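Long-range contacts in DNA-(apurinic or apyrimidinic site) endonuclease 2 (Xenopus laevis, PDB 6WCD), which acts as a magnesium- or manganese-dependent DNA repair nuclease, trimming DNA 3' ends exonucleolytically and weakly incising the backbone at abasic sites: residues A[3-8]-A[179-184]; A[191-196]-A[268-273]; A[257-262]-A[297-302]. All coordinates share one frame; numbering follows the deposited sequence. Where two conformers were deposited one is given.

Contact 1 (A[3-8]-A[179-184])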
ATOM      1  N   ILE A   3       2.835  -2.384 -11.332  1.00 10.68           N
ATOM      2  CA  ILE A   3       2.129  -2.269 -10.060  0.53  9.71           C
ATOM      3  C   ILE A   3       1.793  -0.812  -9.787  1.00 10.64           C
ATOM      4  O   ILE A   3       2.598   0.091 -10.009  1.00 12.63           O
ATOM      5  CB  ILE A   3       2.953  -2.869  -8.908  0.53 13.01           C
ATOM      6  CG1 ILE A   3       2.157  -2.875  -7.606  0.53 14.60           C
ATOM      7  CG2 ILE A   3       4.279  -2.130  -8.744  0.53  9.96           C
ATOM      8  CD1 ILE A   3       2.720  -3.835  -6.607  0.53 14.51           C
ATOM      9  N   VAL A   4       0.563  -0.582  -9.351  1.00 10.51           N
ATOM     10  CA  VAL A   4       0.042   0.743  -9.091  1.00 11.18           C
ATOM     11  C   VAL A   4      -0.354   0.824  -7.630  1.00 11.10           C
ATOM     12  O   VAL A   4      -0.870  -0.151  -7.060  1.00 10.93           O
ATOM     13  CB  VAL A   4      -1.166   1.058  -9.985  1.00 11.47           C
ATOM     14  CG1 VAL A   4      -1.968   2.255  -9.493  1.00 14.15           C
ATOM     15  CG2 VAL A   4      -0.737   1.300 -11.402  1.00 13.15           C
ATOM     16  N   SER A   5      -0.145   1.980  -7.049  1.00  9.91           N
ATOM     17  CA  SER A   5      -0.650   2.323  -5.710  1.00  9.98           C
ATOM     18  C   SER A   5      -1.457   3.611  -5.819  1.00 10.73           C
ATOM     19  O   SER A   5      -1.030   4.560  -6.476  1.00 11.69           O
ATOM     20  CB  SER A   5       0.490   2.523  -4.728  1.00 12.69           C
ATOM     21  OG  SER A   5       0.055   2.781  -3.429  1.00 14.73           O
ATOM     22  N   TRP A   6      -2.611   3.661  -5.158  1.00 10.07           N
ATOM     23  CA  TRP A   6      -3.462   4.837  -5.235  1.00  8.52           C
ATOM     24  C   TRP A   6      -4.330   4.984  -4.008  1.00  9.13           C
ATOM     25  O   TRP A   6      -5.136   4.094  -3.697  1.00 10.74           O
ATOM     26  CB  TRP A   6      -4.359   4.768  -6.468  1.00 10.29           C
ATOM     27  CG  TRP A   6      -5.132   6.031  -6.804  1.00 10.10           C
ATOM     28  CD1 TRP A   6      -4.869   7.333  -6.387  1.00 11.00           C
ATOM     29  CD2 TRP A   6      -6.274   6.118  -7.646  1.00 10.76           C
ATOM     30  NE1 TRP A   6      -5.755   8.175  -6.954  1.00 11.91           N
ATOM     31  CE2 TRP A   6      -6.673   7.447  -7.704  1.00 11.01           C
ATOM     32  CE3 TRP A   6      -7.017   5.168  -8.360  1.00 11.91           C
ATOM     33  CZ2 TRP A   6      -7.748   7.900  -8.465  1.00 13.62           C
ATOM     34  CZ3 TRP A   6      -8.110   5.593  -9.068  1.00 14.86           C
ATOM     35  CH2 TRP A   6      -8.474   6.936  -9.155  1.00 14.74           C
ATOM     36  N   ASN A   7      -4.210   6.121  -3.313  1.00 10.17           N
ATOM     37  CA  ASN A   7      -5.151   6.466  -2.252  1.00  9.71           C
ATOM     38  C   ASN A   7      -6.339   7.071  -2.975  1.00 10.61           C
ATOM     39  O   ASN A   7      -6.272   8.182  -3.529  1.00 11.76           O
ATOM     40  CB  ASN A   7      -4.563   7.431  -1.251  1.00 10.34           C
ATOM     41  CG  ASN A   7      -5.583   7.838  -0.207  1.00 13.02           C
ATOM     42  OD1 ASN A   7      -6.760   7.978  -0.486  1.00 12.44           O
ATOM     43  ND2 ASN A   7      -5.123   8.053   1.007  1.00 16.16           N
ATOM     44  N   ILE A   8      -7.416   6.286  -3.061  1.00 10.92           N
ATOM     45  CA  ILE A   8      -8.549   6.581  -3.918  1.00  9.77           C
ATOM     46  C   ILE A   8      -9.620   7.395  -3.219  1.00 10.10           C
ATOM     47  O   ILE A   8     -10.581   7.838  -3.860  1.00 12.12           O
ATOM     48  CB  ILE A   8      -9.085   5.238  -4.485  1.00 10.78           C
ATOM     49  CG1 ILE A   8     -10.007   5.449  -5.657  1.00 13.28           C
ATOM     50  CG2 ILE A   8      -9.785   4.421  -3.395  1.00 12.51           C
ATOM     51  CD1 ILE A   8     -10.370   4.106  -6.408  1.00 13.52           C
ATOM     52  N   ILE A 179       7.967  -5.300  -1.461  1.00 12.56           N
ATOM     53  CA  ILE A 179       7.543  -3.954  -1.827  1.00 14.08           C
ATOM     54  C   ILE A 179       6.587  -3.462  -0.761  1.00 15.36           C
ATOM     55  O   ILE A 179       5.691  -4.200  -0.348  1.00 14.76           O
ATOM     56  CB  ILE A 179       6.865  -3.927  -3.202  1.00 13.86           C
ATOM     57  CG1 ILE A 179       7.870  -4.046  -4.294  1.00 14.82           C
ATOM     58  CG2 ILE A 179       6.035  -2.643  -3.358  1.00 16.49           C
ATOM     59  CD1 ILE A 179       7.229  -4.264  -5.701  1.00 19.22           C
ATOM     60  N   ILE A 180       6.802  -2.252  -0.284  1.00 12.74           N
ATOM     61  CA  ILE A 180       5.869  -1.543   0.598  1.00 12.93           C
ATOM     62  C   ILE A 180       5.333  -0.404  -0.234  1.00 13.54           C
ATOM     63  O   ILE A 180       6.115   0.440  -0.703  1.00 16.13           O
ATOM     64  CB  ILE A 180       6.510  -1.015   1.866  1.00 14.41           C
ATOM     65  CG1 ILE A 180       7.145  -2.122   2.685  1.00 17.88           C
ATOM     66  CG2 ILE A 180       5.406  -0.293   2.705  1.00 15.94           C
ATOM     67  CD1 ILE A 180       8.090  -1.623   3.717  1.00 28.08           C
ATOM     68  N   LEU A 181       4.026  -0.340  -0.437  1.00 12.16           N
ATOM     69  CA  LEU A 181       3.471   0.769  -1.172  1.00 12.94           C
ATOM     70  C   LEU A 181       2.242   1.314  -0.524  1.00 12.52           C
ATOM     71  O   LEU A 181       1.559   0.623   0.246  1.00 13.48           O
ATOM     72  CB  LEU A 181       3.216   0.374  -2.595  1.00 14.98           C
ATOM     73  CG  LEU A 181       2.103  -0.606  -2.893  1.00 14.35           C
ATOM     74  CD1 LEU A 181       2.215  -0.996  -4.359  1.00 17.02           C
ATOM     75  CD2 LEU A 181       2.137  -1.845  -2.154  1.00 20.04           C
ATOM     76  N   GLY A 182       1.997   2.571  -0.768  1.00 12.50           N
ATOM     77  CA  GLY A 182       0.772   3.161  -0.291  1.00 13.90           C
ATOM     78  C   GLY A 182       1.021   4.522   0.263  1.00 12.96           C
ATOM     79  O   GLY A 182       1.969   5.206  -0.114  1.00 13.32           O
ATOM     80  N   ASP A 183       0.094   4.961   1.111  1.00 12.27           N
ATOM     81  CA  ASP A 183       0.019   6.307   1.639  1.00 11.51           C
ATOM     82  C   ASP A 183       0.724   6.267   2.972  1.00 12.94           C
ATOM     83  O   ASP A 183       0.182   5.773   3.977  1.00 14.02           O
ATOM     84  CB  ASP A 183      -1.412   6.783   1.781  1.00 13.54           C
ATOM     85  CG  ASP A 183      -1.534   8.177   2.352  1.00 19.12           C
ATOM     86  OD1 ASP A 183      -0.501   8.794   2.804  1.00 19.48           O
ATOM     87  OD2 ASP A 183      -2.688   8.703   2.368  1.00 19.90           O
ATOM     88  N   VAL A 184       1.984   6.668   2.943  1.00 14.67           N
ATOM     89  CA  VAL A 184       2.789   6.708   4.173  1.00 13.79           C
ATOM     90  C   VAL A 184       2.486   7.922   5.020  1.00 15.74           C
ATOM     91  O   VAL A 184       2.788   7.946   6.233  1.00 16.85           O
ATOM     92  CB  VAL A 184       4.264   6.596   3.728  1.00 16.32           C
ATOM     93  CG1 VAL A 184       5.215   6.800   4.868  1.00 20.96           C
ATOM     94  CG2 VAL A 184       4.516   5.251   3.085  1.00 18.42           C
TER

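Contact 2 (A[191-196]-A[268-273])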
ATOM      1  N   LEU A 191      12.338  18.533  -1.276  1.00 24.40           N
ATOM      2  CA  LEU A 191      11.881  18.429  -2.651  1.00 26.16           C
ATOM      3  C   LEU A 191      10.482  17.835  -2.750  1.00 22.25           C
ATOM      4  O   LEU A 191       9.789  18.035  -3.763  1.00 24.75           O
ATOM      5  CB  LEU A 191      12.874  17.536  -3.407  1.00 34.25           C
ATOM      6  CG  LEU A 191      12.918  17.531  -4.910  1.00 40.02           C
ATOM      7  CD1 LEU A 191      13.219  18.927  -5.411  1.00 39.23           C
ATOM      8  CD2 LEU A 191      13.979  16.524  -5.352  1.00 32.32           C
ATOM      9  N   ASP A 192      10.058  17.099  -1.740  1.00 20.12           N
ATOM     10  CA  ASP A 192       8.809  16.372  -1.738  1.00 17.84           C
ATOM     11  C   ASP A 192       7.622  17.196  -1.303  1.00 20.70           C
ATOM     12  O   ASP A 192       6.516  16.650  -1.138  1.00 22.79           O
ATOM     13  CB  ASP A 192       8.912  15.142  -0.833  1.00 18.09           C
ATOM     14  CG  ASP A 192       9.916  14.129  -1.369  1.00 22.07           C
ATOM     15  OD1 ASP A 192       9.800  13.772  -2.558  1.00 19.41           O
ATOM     16  OD2 ASP A 192      10.869  13.750  -0.644  1.00 22.27           O
ATOM     17  N   HIS A 193       7.791  18.489  -1.097  1.00 21.34           N
ATOM     18  CA  HIS A 193       6.760  19.349  -0.524  0.50 23.48           C
ATOM     19  C   HIS A 193       6.851  20.711  -1.206  1.00 23.28           C
ATOM     20  O   HIS A 193       7.930  21.125  -1.635  1.00 24.12           O
ATOM     21  CB  HIS A 193       6.962  19.442   1.003  0.50 28.21           C
ATOM     22  CG  HIS A 193       5.860  20.143   1.728  0.50 33.80           C
ATOM     23  ND1 HIS A 193       5.882  21.500   1.965  0.50 35.20           N
ATOM     24  CD2 HIS A 193       4.714  19.680   2.286  0.50 43.12           C
ATOM     25  CE1 HIS A 193       4.789  21.845   2.623  0.50 38.00           C
ATOM     26  NE2 HIS A 193       4.066  20.762   2.838  0.50 38.25           N
ATOM     27  N   CYS A 194       5.734  21.415  -1.227  1.00 26.77           N
ATOM     28  CA  CYS A 194       5.729  22.729  -1.804  1.00 29.19           C
ATOM     29  C   CYS A 194       6.632  23.646  -0.973  1.00 26.59           C
ATOM     30  O   CYS A 194       6.674  23.557   0.259  1.00 30.42           O
ATOM     31  CB  CYS A 194       4.307  23.290  -1.839  1.00 53.96           C
ATOM     32  SG  CYS A 194       3.811  23.966  -3.441  1.00 55.00           S
ATOM     33  N   ASP A 195       7.294  24.594  -1.638  1.00 28.11           N
ATOM     34  CA  ASP A 195       8.133  25.554  -0.984  1.00 28.95           C
ATOM     35  C   ASP A 195       7.246  26.488  -0.154  1.00 31.70           C
ATOM     36  O   ASP A 195       6.091  26.747  -0.524  1.00 31.35           O
ATOM     37  CB  ASP A 195       8.924  26.406  -1.975  1.00 38.41           C
ATOM     38  CG  ASP A 195       9.994  25.621  -2.712  1.00 70.92           C
ATOM     39  OD1 ASP A 195      10.201  25.902  -3.914  1.00 70.65           O
ATOM     40  OD2 ASP A 195      10.623  24.729  -2.096  1.00 82.99           O
ATOM     41  N   PRO A 196       7.761  27.021   0.935  1.00 28.51           N
ATOM     42  CA  PRO A 196       9.109  26.934   1.516  1.00 27.81           C
ATOM     43  C   PRO A 196       9.281  25.828   2.564  1.00 25.37           C
ATOM     44  O   PRO A 196       8.301  25.274   3.048  1.00 28.41           O
ATOM     45  CB  PRO A 196       9.268  28.298   2.156  1.00 34.38           C
ATOM     46  CG  PRO A 196       7.917  28.552   2.662  1.00 28.32           C
ATOM     47  CD  PRO A 196       6.973  28.070   1.623  1.00 28.98           C
ATOM     48  N   TYR A 268      -0.451  23.113  -4.969  1.00 19.33           N
ATOM     49  CA  TYR A 268      -0.288  23.162  -3.519  1.00 17.97           C
ATOM     50  C   TYR A 268      -0.388  21.726  -3.026  1.00 17.73           C
ATOM     51  O   TYR A 268      -1.475  21.216  -2.690  1.00 19.83           O
ATOM     52  CB  TYR A 268      -1.356  24.058  -2.965  1.00 18.57           C
ATOM     53  CG  TYR A 268      -1.454  24.222  -1.447  1.00 18.63           C
ATOM     54  CD1 TYR A 268      -0.727  25.165  -0.812  1.00 19.57           C
ATOM     55  CD2 TYR A 268      -2.359  23.459  -0.730  1.00 17.87           C
ATOM     56  CE1 TYR A 268      -0.887  25.397   0.562  1.00 19.78           C
ATOM     57  CE2 TYR A 268      -2.521  23.672   0.627  1.00 21.21           C
ATOM     58  CZ  TYR A 268      -1.766  24.626   1.246  1.00 22.83           C
ATOM     59  OH  TYR A 268      -1.921  24.898   2.590  1.00 21.34           O
ATOM     60  N   GLY A 269       0.748  21.040  -3.008  1.00 17.78           N
ATOM     61  CA  GLY A 269       0.768  19.603  -2.771  1.00 20.48           C
ATOM     62  C   GLY A 269       2.002  19.037  -2.099  1.00 18.39           C
ATOM     63  O   GLY A 269       2.964  19.743  -1.788  1.00 18.30           O
ATOM     64  N   THR A 270       1.962  17.715  -1.908  1.00 16.71           N
ATOM     65  CA  THR A 270       3.015  16.972  -1.225  0.52 17.57           C
ATOM     66  C   THR A 270       3.111  15.593  -1.844  1.00 16.08           C
ATOM     67  O   THR A 270       2.123  15.087  -2.361  1.00 15.08           O
ATOM     68  CB  THR A 270       2.729  16.818   0.269  0.52 19.21           C
ATOM     69  OG1 THR A 270       2.295  18.067   0.822  0.52 33.26           O
ATOM     70  CG2 THR A 270       3.971  16.374   0.957  0.52 13.92           C
ATOM     71  N   ARG A 271       4.307  14.969  -1.777  1.00 15.78           N
ATOM     72  CA  ARG A 271       4.481  13.572  -2.211  1.00 15.03           C
ATOM     73  C   ARG A 271       4.481  12.677  -0.953  1.00 16.15           C
ATOM     74  O   ARG A 271       5.440  12.726  -0.162  1.00 16.47           O
ATOM     75  CB  ARG A 271       5.750  13.355  -3.017  1.00 15.67           C
ATOM     76  CG  ARG A 271       5.795  11.902  -3.627  1.00 15.92           C
ATOM     77  CD  ARG A 271       6.996  11.683  -4.537  1.00 16.35           C
ATOM     78  NE  ARG A 271       8.224  11.719  -3.768  1.00 17.32           N
ATOM     79  CZ  ARG A 271       8.916  10.660  -3.372  1.00 16.53           C
ATOM     80  NH1 ARG A 271       8.555   9.437  -3.706  1.00 15.89           N
ATOM     81  NH2 ARG A 271       9.979  10.848  -2.605  1.00 18.98           N
ATOM     82  N   ILE A 272       3.407  11.916  -0.753  1.00 14.92           N
ATOM     83  CA  ILE A 272       3.247  11.069   0.435  1.00 12.46           C
ATOM     84  C   ILE A 272       2.874   9.638   0.048  1.00 13.48           C
ATOM     85  O   ILE A 272       2.628   8.805   0.958  1.00 14.07           O
ATOM     86  CB  ILE A 272       2.239  11.651   1.449  1.00 14.86           C
ATOM     87  CG1 ILE A 272       0.864  11.877   0.796  1.00 15.60           C
ATOM     88  CG2 ILE A 272       2.825  12.907   2.118  1.00 18.77           C
ATOM     89  CD1 ILE A 272      -0.215  12.206   1.812  1.00 18.73           C
ATOM     90  N   ASP A 273       2.833   9.337  -1.228  1.00 12.64           N
ATOM     91  CA  ASP A 273       2.560   8.005  -1.758  1.00 13.62           C
ATOM     92  C   ASP A 273       3.822   7.456  -2.404  1.00 14.45           C
ATOM     93  O   ASP A 273       4.459   8.109  -3.241  1.00 14.62           O
ATOM     94  CB  ASP A 273       1.436   8.138  -2.752  1.00 12.86           C
ATOM     95  CG  ASP A 273       0.157   8.657  -2.092  1.00 17.30           C
ATOM     96  OD1 ASP A 273      -0.516   7.847  -1.350  1.00 18.43           O
ATOM     97  OD2 ASP A 273      -0.203   9.856  -2.239  1.00 16.12           O
TER
HETATM   98  O   HOH W   1      12.776  12.424  -1.809  1.00 23.36           O

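Contact 3 (A[257-262]-A[297-302])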
ATOM      1  N   TRP A 257      -3.127  16.647  -2.961  1.00 15.24           N
ATOM      2  CA  TRP A 257      -3.525  18.050  -2.910  1.00 16.95           C
ATOM      3  C   TRP A 257      -4.858  18.099  -2.169  1.00 26.96           C
ATOM      4  O   TRP A 257      -5.785  17.314  -2.480  1.00 22.02           O
ATOM      5  CB  TRP A 257      -3.711  18.658  -4.304  1.00 17.75           C
ATOM      6  CG  TRP A 257      -2.569  18.455  -5.277  1.00 14.57           C
ATOM      7  CD1 TRP A 257      -1.603  19.321  -5.579  1.00 18.18           C
ATOM      8  CD2 TRP A 257      -2.312  17.263  -6.044  1.00 14.16           C
ATOM      9  NE1 TRP A 257      -0.740  18.784  -6.508  1.00 18.23           N
ATOM     10  CE2 TRP A 257      -1.158  17.497  -6.790  1.00 17.09           C
ATOM     11  CE3 TRP A 257      -2.962  16.039  -6.155  1.00 16.45           C
ATOM     12  CZ2 TRP A 257      -0.638  16.581  -7.646  1.00 19.65           C
ATOM     13  CZ3 TRP A 257      -2.425  15.095  -7.046  1.00 19.03           C
ATOM     14  CH2 TRP A 257      -1.284  15.358  -7.736  1.00 18.37           C
ATOM     15  N   CYS A 258      -5.027  19.067  -1.289  1.00 26.24           N
ATOM     16  CA  CYS A 258      -6.282  19.103  -0.570  1.00 27.10           C
ATOM     17  C   CYS A 258      -7.458  19.410  -1.488  1.00 30.56           C
ATOM     18  O   CYS A 258      -7.334  20.085  -2.475  1.00 27.61           O
ATOM     19  CB  CYS A 258      -6.229  20.053   0.612  1.00 30.00           C
ATOM     20  SG  CYS A 258      -6.025  21.786   0.124  1.00 30.00           S
ATOM     21  N   SER A 259      -8.631  18.957  -1.104  1.00 30.11           N
ATOM     22  CA  SER A 259      -9.771  19.089  -2.004  1.00 36.98           C
ATOM     23  C   SER A 259     -10.161  20.540  -2.198  1.00 43.37           C
ATOM     24  O   SER A 259     -10.727  20.898  -3.233  1.00 46.68           O
ATOM     25  CB  SER A 259     -10.965  18.296  -1.460  1.00 54.32           C
ATOM     26  OG  SER A 259     -10.672  16.906  -1.445  1.00 61.72           O
ATOM     27  N   ALA A 260      -9.855  21.385  -1.233  1.00 37.61           N
ATOM     28  CA  ALA A 260     -10.411  22.727  -1.239  1.00 36.11           C
ATOM     29  C   ALA A 260      -9.485  23.725  -1.922  1.00 34.58           C
ATOM     30  O   ALA A 260      -8.286  23.498  -2.090  1.00 32.72           O
ATOM     31  CB  ALA A 260     -10.688  23.168   0.206  1.00 39.65           C
ATOM     32  N   SER A 261     -10.071  24.865  -2.303  1.00 36.13           N
ATOM     33  CA  SER A 261      -9.318  26.086  -2.582  1.00 40.16           C
ATOM     34  C   SER A 261      -8.354  25.923  -3.755  1.00 32.35           C
ATOM     35  O   SER A 261      -7.368  26.684  -3.871  1.00 37.64           O
ATOM     36  CB  SER A 261      -8.573  26.566  -1.323  1.00 39.89           C
ATOM     37  OG  SER A 261      -9.490  26.843  -0.270  1.00 37.58           O
ATOM     38  N   GLY A 262      -8.663  24.990  -4.653  1.00 33.83           N
ATOM     39  CA  GLY A 262      -7.999  24.926  -5.957  1.00 35.54           C
ATOM     40  C   GLY A 262      -6.593  24.372  -5.913  1.00 28.47           C
ATOM     41  O   GLY A 262      -5.770  24.660  -6.801  1.00 27.10           O
ATOM     42  N   GLY A 297     -10.112  11.765  -9.877  1.00 18.29           N
ATOM     43  CA  GLY A 297     -11.112  11.017  -9.100  1.00 19.33           C
ATOM     44  C   GLY A 297     -10.864  10.960  -7.626  1.00 17.51           C
ATOM     45  O   GLY A 297     -11.781  10.584  -6.877  1.00 19.34           O
ATOM     46  N   SER A 298      -9.669  11.357  -7.168  1.00 13.96           N
ATOM     47  CA  SER A 298      -9.311  11.345  -5.768  1.00 12.08           C
ATOM     48  C   SER A 298      -8.613  12.657  -5.420  1.00 13.49           C
ATOM     49  O   SER A 298      -8.245  13.436  -6.334  1.00 15.47           O
ATOM     50  CB  SER A 298      -8.430  10.122  -5.474  1.00 13.55           C
ATOM     51  OG  SER A 298      -7.958  10.159  -4.162  1.00 13.50           O
ATOM     52  N   ASP A 299      -8.342  12.846  -4.150  1.00 14.41           N
ATOM     53  CA  ASP A 299      -7.491  13.934  -3.737  1.00 13.56           C
ATOM     54  C   ASP A 299      -5.994  13.559  -3.873  1.00 16.01           C
ATOM     55  O   ASP A 299      -5.160  14.348  -3.715  1.00 16.19           O
ATOM     56  CB  ASP A 299      -7.854  14.519  -2.358  1.00 15.99           C
ATOM     57  CG  ASP A 299      -7.883  13.501  -1.228  1.00 18.53           C
ATOM     58  OD1 ASP A 299      -7.793  12.321  -1.442  1.00 15.63           O
ATOM     59  OD2 ASP A 299      -8.013  13.988  -0.105  1.00 19.86           O
ATOM     60  N   HIS A 300      -5.705  12.284  -4.112  1.00 13.28           N
ATOM     61  CA  HIS A 300      -4.369  11.840  -4.450  1.00 12.58           C
ATOM     62  C   HIS A 300      -4.376  11.386  -5.902  1.00 13.11           C
ATOM     63  O   HIS A 300      -5.440  10.986  -6.426  1.00 12.83           O
ATOM     64  CB  HIS A 300      -3.899  10.638  -3.621  1.00 11.80           C
ATOM     65  CG  HIS A 300      -3.841  10.865  -2.147  1.00 13.67           C
ATOM     66  ND1 HIS A 300      -2.699  10.581  -1.431  1.00 16.55           N
ATOM     67  CD2 HIS A 300      -4.779  11.207  -1.244  1.00 16.22           C
ATOM     68  CE1 HIS A 300      -2.926  10.792  -0.145  1.00 16.98           C
ATOM     69  NE2 HIS A 300      -4.176  11.186   0.005  1.00 15.00           N
ATOM     70  N   CYS A 301      -3.209  11.337  -6.503  1.00 12.03           N
ATOM     71  CA  CYS A 301      -3.063  10.622  -7.768  1.00 11.12           C
ATOM     72  C   CYS A 301      -2.266   9.344  -7.560  1.00 12.91           C
ATOM     73  O   CYS A 301      -1.585   9.182  -6.554  1.00 13.07           O
ATOM     74  CB  CYS A 301      -2.405  11.478  -8.845  1.00 13.92           C
ATOM     75  SG  CYS A 301      -0.686  11.851  -8.592  1.00 14.66           S
ATOM     76  N   PRO A 302      -2.338   8.400  -8.488  1.00 10.57           N
ATOM     77  CA  PRO A 302      -1.585   7.161  -8.335  1.00 11.78           C
ATOM     78  C   PRO A 302      -0.088   7.331  -8.555  1.00 11.20           C
ATOM     79  O   PRO A 302       0.394   8.302  -9.161  1.00 13.20           O
ATOM     80  CB  PRO A 302      -2.141   6.261  -9.452  1.00 12.14           C
ATOM     81  CG  PRO A 302      -3.398   6.920  -9.893  1.00 11.45           C
ATOM     82  CD  PRO A 302      -3.167   8.404  -9.678  1.00 11.48           C
TER
HETATM   83  O   HOH W   2      -8.978  16.610   0.513  1.00 33.74           O

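Contact 1 (A[3-8]-A[179-184])
N7 ND2 donates to D183 OD2 at 2.9 Å, the one hydrogen bond between 3-8 and 179-184. The acceptor lies close to the amide plane of N7, but the N-H is bent to 140°, and OD2 is approached on its anti lone pair. Amide and carboxylate are turned 53° against each other. Both groups swing out opposite their own backbone nitrogens, which turns them toward each other so that they cross obliquely. One step back, S5 OG comes within 3.2 Å of G182 CA; this is packing, since the hydroxyl's hydrogen-bond partner is Q33 NE2. S5 CB lies 3.9 Å from L181 CD1. Further back along the strand, I3 (in the conformer given) and L181 meet tip to tip, CD1 to CD1 at 3.7 Å. Strands 2-7 and 177-181 belong to the two different sheets of the DNase I-like fold, and their short segments run 29° apart at 8.9 Å, so the contact passes from the apolar side chains between the sheets to the active site. There D183 is the proton donor/acceptor and a predicted metal ligand, and the N7 side chain sits about 4 Å from the bound magnesium ion at nearest atoms. N7 OD1 accepts from the backbone N of N9, a magnesium ligand, which helps hold the amide's rotation; D183 OD1 takes a weak bond from the backbone N of N185. Y142, on strand 133-142, packs against both N7 and D183. V138 of the same strand touches both I3 and L181.

Contact 2 (A[191-196]-A[268-273])
A single antiparallel beta bridge, H193 to T270, joins the loop 191-196 to the start of strand 269-278, with CA atoms 4.5 Å apart. R271 N donates to D192 O at 2.8 Å, nearly straight at 166°; C194 N to G269 O is a weak bond. Beside the bridge, R271 and D192 form a salt bridge. Both NE and NH2 of R271 reach the same oxygen, D192 OD1, each at 2.9 Å. That oxygen lies in the guanidinium plane, yet both nitrogens approach it from one face of the carboxylate, well out of its plane; the two planes are 51° apart. A bend at chi3 (67°) turns the guanidinium edge to the acid. In this DNase I-like nuclease domain the pair belongs to a larger charge cluster: R244 of helix 242-246 also salt-bridges D192 OD1, and D241 pairs with R271 NH2. D192 OD2 accepts from R189 N and from a water at 2.6 Å, which weakly bridges to R271 NH2. On the more exposed side, in the conformers given and so less certainly, the H193 ring crosses T270 obliquely, CD2 nearest OG1, while H193 ND1 donates to C194 O within its own loop.

Contact 3 (A[257-262]-A[297-302])
W257 presents the edge of its indole to the 297-302 loop. CH2, on the six-membered ring, meets C301 SG at 3.7 Å, and the sulfur sits 78° off the ring normal, an edge-on sulfur-aromatic contact. A chi1 of 69°, between the backbone N and carbonyl carbon of C301, places the sulfur beside that edge. W257 CE3 passes 3.7 Å from D299 O, the carbonyl that also receives W257 N in a nearly straight hydrogen bond of 3.2 Å, joining the loop to the end of strand 256-257. Beyond it, S259 OG stands 3.8 Å from D299 CB, and one water joins the two side chains: it lies 2.6 Å from S259 OG and donates to D299 OD2 at 2.9 Å. D299 is an established magnesium-binding residue; here its side chain stays about 4 Å, nearest atoms, from the magnesium ion, which N9 and E34 ligate. S298 OG accepts from H300 N, an ST turn that probably helps set the backbone of H300, the predicted proton acceptor. W257 NE1 is bonded to N267 OD1, and A263 and R264 of helix 263-266 pack on the indole; elsewhere on the loop, S298 and P302 rest on W6 of strand 2-7.

How the contacts relate
Along the chain contact 1 closes before contacts 2 and 3 open, whereas the segments of contacts 2 and 3 alternate. Contacts 1 and 2 share a sheet, in which strands 177-181 and 269-278 are antiparallel neighbours; contact 1 also reaches the other sheet through strand 2-7, which contact 3 meets through its 297-302 loop. Their centres lie about 17 Å (1 and 2), 16 Å (1 and 3) and 13 Å (2 and 3) apart. Contacts 1 and 3 hold active-site residues, while contact 2 adjoins the site through D273. H300 ND1 is 2.7 Å from D273 OD2, and D183 OD2 3.3 Å from H300 CE1, grouping D183 with D273 and H300, whose catalytic roles are inferred.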